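Local coordinates for putative aspartate aminotransferase (PDB 1IUG), which is a pyridoxal 5'-phosphate enzyme, probably an aminotransferase acting on aspartate or related amino acids, at residues Tyr108-Val117 against Thr134-Leu143. Sequence-based numbering, arbitrary orientation.
Sequences YGDTPRPEDV and TGALADLPAL
Leu143 lays its CD2 methyl against the backbone running from Pro112 to Pro114, a worked example of how a methyl packs on main chain as well as on side chains. CD2 lies 3.6 Å from both Pro112 O and Pro114 N, and with CG anti to the carbonyl carbon (chi1 -68°) it also meets Pro112 CB. Val117 crosses the leucine at about a right angle, bringing its CG2 to 3.6 Å from Leu143 O; Leu125 and Leu127 of strand 124-128 extend this apolar cluster. Toward the less buried flank the fit is simpler: Pro114 CG rests on Ala142 CB at 3.9 Å, while Arg113 turns away. Segment 108-117 lies in the connection from strand 100-105 to strand 124-128 of the mixed, seven-stranded, largely parallel sheet characteristic of PLP-dependent aminotransferases; segment 134-143 spans strand 136-137 and the start of helix 140-150, with Asp139 at the N-cap position. No direct hydrogen bond joins the segments anywhere, and water does the bridging. One water accepts from Asp139 N and donates to Pro112 O; another accepts from Thr134 OG1 at 2.7 Å and from Gly109 N, and donates to Asp110 O. The same OG1 closes an ST turn by accepting from Ala136 N, leaving CG2 against Tyr108 CD1 (3.9 Å). A valine in place of Thr134 would probably leave that water without one of its donors and the turn without its side-chain acceptor. Farther along, Thr111 CG2 lies 3.8 Å from Ala136 CB.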
ATOM      1  N   TYR A 108      10.272 -14.709 -24.972  1.00 35.86           N
ATOM      2  CA  TYR A 108       9.002 -14.582 -24.265  1.00 36.56           C
ATOM      3  C   TYR A 108       8.108 -15.757 -24.652  1.00 35.14           C
ATOM      4  O   TYR A 108       7.875 -16.010 -25.834  1.00 35.02           O
ATOM      5  CB  TYR A 108       8.316 -13.250 -24.601  1.00 37.21           C
ATOM      6  CG  TYR A 108       8.740 -12.078 -23.731  1.00 37.63           C
ATOM      7  CD1 TYR A 108       7.800 -11.148 -23.281  1.00 39.16           C
ATOM      8  CD2 TYR A 108      10.075 -11.890 -23.367  1.00 39.16           C
ATOM      9  CE1 TYR A 108       8.176 -10.058 -22.494  1.00 39.45           C
ATOM     10  CE2 TYR A 108      10.463 -10.798 -22.577  1.00 38.87           C
ATOM     11  CZ  TYR A 108       9.508  -9.889 -22.149  1.00 39.61           C
ATOM     12  OH  TYR A 108       9.880  -8.802 -21.389  1.00 41.78           O
ATOM     13  N   GLY A 109       7.664 -16.506 -23.647  1.00 34.83           N
ATOM     14  CA  GLY A 109       6.824 -17.666 -23.886  1.00 34.24           C
ATOM     15  C   GLY A 109       7.526 -18.925 -23.413  1.00 35.10           C
ATOM     16  O   GLY A 109       6.892 -19.960 -23.190  1.00 33.22           O
ATOM     17  N   ASP A 110       8.846 -18.832 -23.265  1.00 35.64           N
ATOM     18  CA  ASP A 110       9.674 -19.948 -22.810  1.00 37.96           C
ATOM     19  C   ASP A 110       9.938 -19.876 -21.309  1.00 35.30           C
ATOM     20  O   ASP A 110       9.653 -18.869 -20.663  1.00 34.19           O
ATOM     21  CB  ASP A 110      11.016 -19.964 -23.554  1.00 42.13           C
ATOM     22  CG  ASP A 110      10.890 -20.443 -24.991  1.00 47.32           C
ATOM     23  OD1 ASP A 110       9.899 -20.089 -25.668  1.00 52.10           O
ATOM     24  OD2 ASP A 110      11.797 -21.173 -25.447  1.00 50.60           O
ATOM     25  N   THR A 111      10.465 -20.968 -20.765  1.00 33.79           N
ATOM     26  CA  THR A 111      10.801 -21.055 -19.347  1.00 35.15           C
ATOM     27  C   THR A 111      12.193 -21.668 -19.210  1.00 35.56           C
ATOM     28  O   THR A 111      12.655 -22.387 -20.099  1.00 36.64           O
ATOM     29  CB  THR A 111       9.784 -21.920 -18.554  1.00 34.11           C
ATOM     30  OG1 THR A 111       9.679 -23.218 -19.151  1.00 34.21           O
ATOM     31  CG2 THR A 111       8.415 -21.258 -18.527  1.00 34.05           C
ATOM     32  N   PRO A 112      12.882 -21.382 -18.096  1.00 36.00           N
ATOM     33  CA  PRO A 112      14.229 -21.896 -17.828  1.00 36.63           C
ATOM     34  C   PRO A 112      14.294 -23.415 -17.703  1.00 36.36           C
ATOM     35  O   PRO A 112      13.340 -24.051 -17.259  1.00 35.10           O
ATOM     36  CB  PRO A 112      14.581 -21.239 -16.490  1.00 36.29           C
ATOM     37  CG  PRO A 112      13.759 -19.999 -16.481  1.00 36.52           C
ATOM     38  CD  PRO A 112      12.451 -20.476 -17.019  1.00 35.48           C
ATOM     39  N   ARG A 113      15.423 -23.985 -18.117  1.00 37.93           N
ATOM     40  CA  ARG A 113      15.659 -25.426 -18.018  1.00 39.49           C
ATOM     41  C   ARG A 113      16.432 -25.618 -16.711  1.00 37.53           C
ATOM     42  O   ARG A 113      17.246 -24.769 -16.339  1.00 34.09           O
ATOM     43  CB  ARG A 113      16.555 -25.915 -19.162  1.00 45.22           C
ATOM     44  CG  ARG A 113      16.202 -25.435 -20.557  1.00 54.11           C
ATOM     45  CD  ARG A 113      14.817 -25.863 -21.003  1.00 62.02           C
ATOM     46  NE  ARG A 113      14.440 -25.241 -22.277  1.00 69.84           N
ATOM     47  CZ  ARG A 113      15.142 -25.328 -23.408  1.00 71.73           C
ATOM     48  NH1 ARG A 113      16.274 -26.019 -23.453  1.00 73.44           N
ATOM     49  NH2 ARG A 113      14.717 -24.700 -24.497  1.00 73.41           N
ATOM     50  N   PRO A 114      16.182 -26.724 -15.990  1.00 37.38           N
ATOM     51  CA  PRO A 114      16.885 -26.991 -14.726  1.00 37.92           C
ATOM     52  C   PRO A 114      18.411 -27.006 -14.901  1.00 39.09           C
ATOM     53  O   PRO A 114      19.159 -26.641 -13.990  1.00 37.50           O
ATOM     54  CB  PRO A 114      16.361 -28.371 -14.339  1.00 37.60           C
ATOM     55  CG  PRO A 114      14.955 -28.343 -14.861  1.00 39.03           C
ATOM     56  CD  PRO A 114      15.121 -27.720 -16.226  1.00 37.46           C
ATOM     57  N   GLU A 115      18.857 -27.401 -16.091  1.00 40.86           N
ATOM     58  CA  GLU A 115      20.281 -27.469 -16.404  1.00 41.88           C
ATOM     59  C   GLU A 115      20.900 -26.081 -16.555  1.00 40.17           C
ATOM     60  O   GLU A 115      22.105 -25.909 -16.367  1.00 40.95           O
ATOM     61  CB  GLU A 115      20.517 -28.268 -17.693  1.00 45.08           C
ATOM     62  CG  GLU A 115      19.682 -29.532 -17.829  1.00 50.81           C
ATOM     63  CD  GLU A 115      18.296 -29.257 -18.389  1.00 53.80           C
ATOM     64  OE1 GLU A 115      18.207 -28.716 -19.515  1.00 56.17           O
ATOM     65  OE2 GLU A 115      17.301 -29.585 -17.709  1.00 54.07           O
ATOM     66  N   ASP A 116      20.075 -25.092 -16.885  1.00 37.60           N
ATOM     67  CA  ASP A 116      20.562 -23.728 -17.065  1.00 36.39           C
ATOM     68  C   ASP A 116      20.890 -23.019 -15.757  1.00 35.14           C
ATOM     69  O   ASP A 116      21.740 -22.126 -15.729  1.00 33.82           O
ATOM     70  CB  ASP A 116      19.550 -22.902 -17.862  1.00 37.91           C
ATOM     71  CG  ASP A 116      19.321 -23.441 -19.264  1.00 38.89           C
ATOM     72  OD1 ASP A 116      20.136 -24.257 -19.748  1.00 40.01           O
ATOM     73  OD2 ASP A 116      18.320 -23.040 -19.892  1.00 40.68           O
ATOM     74  N   VAL A 117      20.209 -23.403 -14.680  1.00 34.06           N
ATOM     75  CA  VAL A 117      20.438 -22.784 -13.380  1.00 34.98           C
ATOM     76  C   VAL A 117      21.344 -23.605 -12.469  1.00 35.62           C
ATOM     77  O   VAL A 117      21.619 -23.207 -11.334  1.00 34.60           O
ATOM     78  CB  VAL A 117      19.107 -22.468 -12.652  1.00 35.69           C
ATOM     79  CG1 VAL A 117      18.268 -21.513 -13.494  1.00 34.01           C
ATOM     80  CG2 VAL A 117      18.335 -23.755 -12.348  1.00 36.00           C
ATOM     81  N   THR A 134       3.292 -13.695 -20.329  1.00 27.19           N
ATOM     82  CA  THR A 134       3.350 -14.664 -21.420  1.00 27.91           C
ATOM     83  C   THR A 134       2.406 -15.850 -21.242  1.00 30.17           C
ATOM     84  O   THR A 134       2.055 -16.522 -22.217  1.00 31.39           O
ATOM     85  CB  THR A 134       4.780 -15.200 -21.605  1.00 26.57           C
ATOM     86  OG1 THR A 134       5.136 -16.004 -20.475  1.00 26.89           O
ATOM     87  CG2 THR A 134       5.770 -14.043 -21.730  1.00 24.28           C
ATOM     88  N   GLY A 135       1.985 -16.087 -20.002  1.00 30.97           N
ATOM     89  CA  GLY A 135       1.103 -17.205 -19.704  1.00 29.40           C
ATOM     90  C   GLY A 135       1.906 -18.464 -19.435  1.00 29.53           C
ATOM     91  O   GLY A 135       1.357 -19.568 -19.388  1.00 29.02           O
ATOM     92  N   ALA A 136       3.211 -18.292 -19.233  1.00 28.38           N
ATOM     93  CA  ALA A 136       4.115 -19.406 -18.983  1.00 28.84           C
ATOM     94  C   ALA A 136       4.206 -19.820 -17.519  1.00 29.08           C
ATOM     95  O   ALA A 136       4.187 -18.980 -16.617  1.00 29.06           O
ATOM     96  CB  ALA A 136       5.505 -19.082 -19.522  1.00 26.42           C
ATOM     97  N   LEU A 137       4.329 -21.126 -17.301  1.00 28.63           N
ATOM     98  CA  LEU A 137       4.448 -21.688 -15.964  1.00 28.49           C
ATOM     99  C   LEU A 137       5.804 -22.371 -15.839  1.00 29.76           C
ATOM    100  O   LEU A 137       6.089 -23.332 -16.552  1.00 30.32           O
ATOM    101  CB  LEU A 137       3.340 -22.717 -15.727  1.00 29.04           C
ATOM    102  CG  LEU A 137       3.245 -23.311 -14.321  1.00 27.64           C
ATOM    103  CD1 LEU A 137       2.853 -22.217 -13.339  1.00 26.22           C
ATOM    104  CD2 LEU A 137       2.222 -24.437 -14.301  1.00 25.59           C
ATOM    105  N   ALA A 138       6.646 -21.869 -14.943  1.00 28.98           N
ATOM    106  CA  ALA A 138       7.966 -22.452 -14.736  1.00 30.67           C
ATOM    107  C   ALA A 138       7.877 -23.687 -13.842  1.00 31.18           C
ATOM    108  O   ALA A 138       6.994 -23.777 -12.985  1.00 31.80           O
ATOM    109  CB  ALA A 138       8.905 -21.423 -14.116  1.00 28.97           C
ATOM    110  N   ASP A 139       8.783 -24.638 -14.059  1.00 32.46           N
ATOM    111  CA  ASP A 139       8.835 -25.867 -13.266  1.00 31.45           C
ATOM    112  C   ASP A 139       9.639 -25.561 -12.008  1.00 30.53           C
ATOM    113  O   ASP A 139      10.806 -25.933 -11.889  1.00 28.95           O
ATOM    114  CB  ASP A 139       9.508 -26.988 -14.065  1.00 35.38           C
ATOM    115  CG  ASP A 139       9.248 -28.373 -13.482  1.00 37.12           C
ATOM    116  OD1 ASP A 139       8.863 -28.483 -12.294  1.00 38.94           O
ATOM    117  OD2 ASP A 139       9.429 -29.360 -14.222  1.00 38.92           O
ATOM    118  N   LEU A 140       8.983 -24.896 -11.063  1.00 29.80           N
ATOM    119  CA  LEU A 140       9.589 -24.473  -9.811  1.00 31.05           C
ATOM    120  C   LEU A 140      10.377 -25.513  -9.011  1.00 31.00           C
ATOM    121  O   LEU A 140      11.539 -25.277  -8.682  1.00 31.48           O
ATOM    122  CB  LEU A 140       8.525 -23.814  -8.922  1.00 33.23           C
ATOM    123  CG  LEU A 140       8.872 -22.481  -8.262  1.00 34.26           C
ATOM    124  CD1 LEU A 140       9.329 -21.480  -9.308  1.00 35.25           C
ATOM    125  CD2 LEU A 140       7.652 -21.954  -7.532  1.00 33.97           C
ATOM    126  N   PRO A 141       9.769 -26.674  -8.694  1.00 31.75           N
ATOM    127  CA  PRO A 141      10.480 -27.701  -7.920  1.00 31.86           C
ATOM    128  C   PRO A 141      11.763 -28.182  -8.587  1.00 32.29           C
ATOM    129  O   PRO A 141      12.791 -28.324  -7.928  1.00 31.69           O
ATOM    130  CB  PRO A 141       9.453 -28.832  -7.824  1.00 31.82           C
ATOM    131  CG  PRO A 141       8.141 -28.119  -7.919  1.00 32.53           C
ATOM    132  CD  PRO A 141       8.406 -27.133  -9.019  1.00 32.43           C
ATOM    133  N   ALA A 142      11.691 -28.421  -9.895  1.00 32.11           N
ATOM    134  CA  ALA A 142      12.838 -28.896 -10.666  1.00 32.15           C
ATOM    135  C   ALA A 142      13.940 -27.849 -10.768  1.00 32.04           C
ATOM    136  O   ALA A 142      15.127 -28.181 -10.704  1.00 31.57           O
ATOM    137  CB  ALA A 142      12.395 -29.343 -12.058  1.00 30.19           C
ATOM    138  N   LEU A 143      13.551 -26.587 -10.928  1.00 31.89           N
ATOM    139  CA  LEU A 143      14.526 -25.506 -11.023  1.00 30.61           C
ATOM    140  C   LEU A 143      15.205 -25.295  -9.680  1.00 30.03           C
ATOM    141  O   LEU A 143      16.425 -25.156  -9.608  1.00 30.21           O
ATOM    142  CB  LEU A 143      13.847 -24.213 -11.466  1.00 31.99           C
ATOM    143  CG  LEU A 143      13.326 -24.193 -12.902  1.00 31.97           C
ATOM    144  CD1 LEU A 143      12.521 -22.933 -13.133  1.00 31.58           C
ATOM    145  CD2 LEU A 143      14.491 -24.279 -13.873  1.00 32.63           C
TER
HETATM  146  O   HOH W   1       7.678 -16.681 -20.860  1.00 29.94           O
HETATM  147  O   HOH W   2      10.696 -24.464 -16.137  1.00 31.23           O